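D-aminopeptidase (Burkholderia sp. LK4, PDB 5TZB) probably removes N-terminal residues, including beta-amino acids, from short peptides as a beta-aminopeptidase of the Ntn-hydrolase superfamily, peptidase family S58. Local coordinates at residues P81-V86 / A104-T109. Sequence-based numbering, arbitrary orientation.
Sequences PCFAGV and AGLLTT
With CG beside the backbone N in both residues (chi1 -75° in F83), the two side chains of F83 and L106 run side by side on one face of a short antiparallel pairing, where L106 CD2 meets F83 CD1 obliquely at 3.8 Å. L107 CB, on the other face, lies 4.0 Å from A84 CB and next to C82. Strand 106-107, only two residues long, pairs here with strand 82-88. C82 and L107 form the hydrogen-bonded pair, C82 N reaching L107 O at 3.0 Å and L107 N returning to C82 O at 2.8 Å, while F83 and L106 make the non-hydrogen-bonded pair. G105, with positive phi just after helix 98-104, turns its O to A84 N at 2.8 Å; the bond is bent, its donor standing 52° out of the carbonyl plane and off the lone pairs, and F83 CA adds a CH...O contact to the same oxygen, which also lies at the edge of the F83 ring. On the face of C82 and L107, F304 of strand 298-305 packs against C82, A84 and L107, whereas M328 of the second subunit touches F83. Three backbone hydrogen bonds thus serve a largely buried contact: that from A84 N holds the helix exit at G105 to strand 82-88, while L106 and L107 add apolar contacts on both faces.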
ATOM      1  N   PRO C  81      16.347  -4.877 -18.363  1.00 18.70           N
ATOM      2  CA  PRO C  81      15.247  -4.789 -17.402  1.00 17.93           C
ATOM      3  C   PRO C  81      14.010  -4.112 -17.970  1.00 17.34           C
ATOM      4  O   PRO C  81      14.134  -3.227 -18.814  1.00 17.10           O
ATOM      5  CB  PRO C  81      15.846  -3.933 -16.271  1.00 17.75           C
ATOM      6  CG  PRO C  81      17.310  -4.126 -16.389  1.00 18.22           C
ATOM      7  CD  PRO C  81      17.566  -4.224 -17.856  1.00 19.05           C
ATOM      8  N   CYS C  82      12.832  -4.512 -17.495  1.00 17.29           N
ATOM      9  CA  CYS C  82      11.585  -3.851 -17.861  1.00 15.56           C
ATOM     10  C   CYS C  82      10.995  -3.162 -16.649  1.00 14.79           C
ATOM     11  O   CYS C  82      11.004  -3.707 -15.544  1.00 15.19           O
ATOM     12  CB  CYS C  82      10.556  -4.846 -18.413  1.00 16.23           C
ATOM     13  SG  CYS C  82      11.010  -5.675 -19.935  1.00 18.56           S
ATOM     14  N   PHE C  83      10.459  -1.969 -16.851  1.00 13.87           N
ATOM     15  CA  PHE C  83       9.633  -1.370 -15.826  1.00 13.90           C
ATOM     16  C   PHE C  83       8.407  -2.279 -15.591  1.00 14.23           C
ATOM     17  O   PHE C  83       7.904  -2.935 -16.514  1.00 13.20           O
ATOM     18  CB  PHE C  83       9.220   0.043 -16.220  1.00 13.28           C
ATOM     19  CG  PHE C  83      10.330   1.070 -16.079  1.00 13.92           C
ATOM     20  CD1 PHE C  83      11.289   0.949 -15.077  1.00 12.76           C
ATOM     21  CD2 PHE C  83      10.401   2.165 -16.946  1.00 13.91           C
ATOM     22  CE1 PHE C  83      12.309   1.913 -14.930  1.00 14.06           C
ATOM     23  CE2 PHE C  83      11.419   3.129 -16.817  1.00 13.46           C
ATOM     24  CZ  PHE C  83      12.369   3.007 -15.809  1.00 12.85           C
ATOM     25  N   ALA C  84       7.968  -2.366 -14.343  1.00 14.53           N
ATOM     26  CA  ALA C  84       6.882  -3.275 -14.007  1.00 13.07           C
ATOM     27  C   ALA C  84       6.188  -2.842 -12.731  1.00 14.09           C
ATOM     28  O   ALA C  84       6.702  -2.018 -11.982  1.00 12.70           O
ATOM     29  CB  ALA C  84       7.403  -4.704 -13.882  1.00 10.81           C
ATOM     30  N   GLY C  85       5.008  -3.409 -12.487  1.00 13.85           N
ATOM     31  CA  GLY C  85       4.265  -3.104 -11.287  1.00 13.21           C
ATOM     32  C   GLY C  85       3.340  -4.267 -10.978  1.00 13.92           C
ATOM     33  O   GLY C  85       3.051  -5.094 -11.857  1.00 13.49           O
ATOM     34  N   VAL C  86       2.864  -4.332  -9.737  1.00 14.02           N
ATOM     35  CA  VAL C  86       1.954  -5.402  -9.337  1.00 14.69           C
ATOM     36  C   VAL C  86       0.694  -4.845  -8.712  1.00 13.94           C
ATOM     37  O   VAL C  86       0.717  -3.768  -8.104  1.00 13.50           O
ATOM     38  CB  VAL C  86       2.604  -6.368  -8.338  1.00 15.96           C
ATOM     39  CG1 VAL C  86       3.744  -7.106  -8.986  1.00 16.51           C
ATOM     40  CG2 VAL C  86       3.086  -5.625  -7.088  1.00 16.02           C
ATOM     41  N   ALA C 104      11.126  -0.946  -6.709  1.00 15.19           N
ATOM     42  CA  ALA C 104      11.846  -0.254  -7.779  1.00 15.97           C
ATOM     43  C   ALA C 104      11.237  -0.442  -9.165  1.00 14.65           C
ATOM     44  O   ALA C 104      11.731   0.124 -10.142  1.00 15.30           O
ATOM     45  CB  ALA C 104      13.285  -0.692  -7.788  1.00 15.82           C
ATOM     46  N   GLY C 105      10.202  -1.271  -9.260  1.00 13.68           N
ATOM     47  CA  GLY C 105       9.514  -1.491 -10.519  1.00 13.82           C
ATOM     48  C   GLY C 105      10.395  -2.041 -11.633  1.00 14.72           C
ATOM     49  O   GLY C 105      10.230  -1.669 -12.800  1.00 15.25           O
ATOM     50  N   LEU C 106      11.301  -2.951 -11.290  1.00 14.39           N
ATOM     51  CA  LEU C 106      12.210  -3.515 -12.286  1.00 14.73           C
ATOM     52  C   LEU C 106      12.099  -5.036 -12.370  1.00 15.57           C
ATOM     53  O   LEU C 106      12.496  -5.756 -11.452  1.00 15.81           O
ATOM     54  CB  LEU C 106      13.659  -3.114 -11.977  1.00 14.17           C
ATOM     55  CG  LEU C 106      14.025  -1.642 -12.249  1.00 14.64           C
ATOM     56  CD1 LEU C 106      15.406  -1.258 -11.656  1.00 16.04           C
ATOM     57  CD2 LEU C 106      13.983  -1.354 -13.739  1.00 13.40           C
ATOM     58  N   LEU C 107      11.570  -5.508 -13.500  1.00 15.47           N
ATOM     59  CA  LEU C 107      11.525  -6.920 -13.831  1.00 15.29           C
ATOM     60  C   LEU C 107      12.849  -7.270 -14.489  1.00 17.11           C
ATOM     61  O   LEU C 107      13.204  -6.690 -15.525  1.00 18.27           O
ATOM     62  CB  LEU C 107      10.331  -7.216 -14.767  1.00 15.73           C
ATOM     63  CG  LEU C 107      10.130  -8.633 -15.316  1.00 16.57           C
ATOM     64  CD1 LEU C 107       9.768  -9.616 -14.187  1.00 16.61           C
ATOM     65  CD2 LEU C 107       9.057  -8.666 -16.429  1.00 15.47           C
ATOM     66  N   THR C 108      13.588  -8.205 -13.893  1.00 17.57           N
ATOM     67  CA  THR C 108      14.953  -8.478 -14.323  1.00 18.32           C
ATOM     68  C   THR C 108      15.156  -9.957 -14.627  1.00 18.70           C
ATOM     69  O   THR C 108      16.291 -10.402 -14.793  1.00 20.33           O
ATOM     70  CB  THR C 108      15.986  -8.044 -13.235  1.00 16.00           C
ATOM     71  OG1 THR C 108      15.756  -8.783 -12.030  1.00 17.07           O
ATOM     72  CG2 THR C 108      15.872  -6.560 -12.938  1.00 14.82           C
ATOM     73  N   THR C 109      14.060 -10.712 -14.663  1.00 17.21           N
ATOM     74  CA  THR C 109      14.093 -12.161 -14.823  1.00 17.92           C
ATOM     75  C   THR C 109      12.937 -12.614 -15.703  1.00 17.85           C
ATOM     76  O   THR C 109      12.048 -11.823 -15.998  1.00 17.91           O
ATOM     77  CB  THR C 109      13.963 -12.906 -13.479  1.00 17.43           C
ATOM     78  OG1 THR C 109      12.695 -12.575 -12.882  1.00 16.99           O
ATOM     79  CG2 THR C 109      15.106 -12.539 -12.532  1.00 16.95           C
TER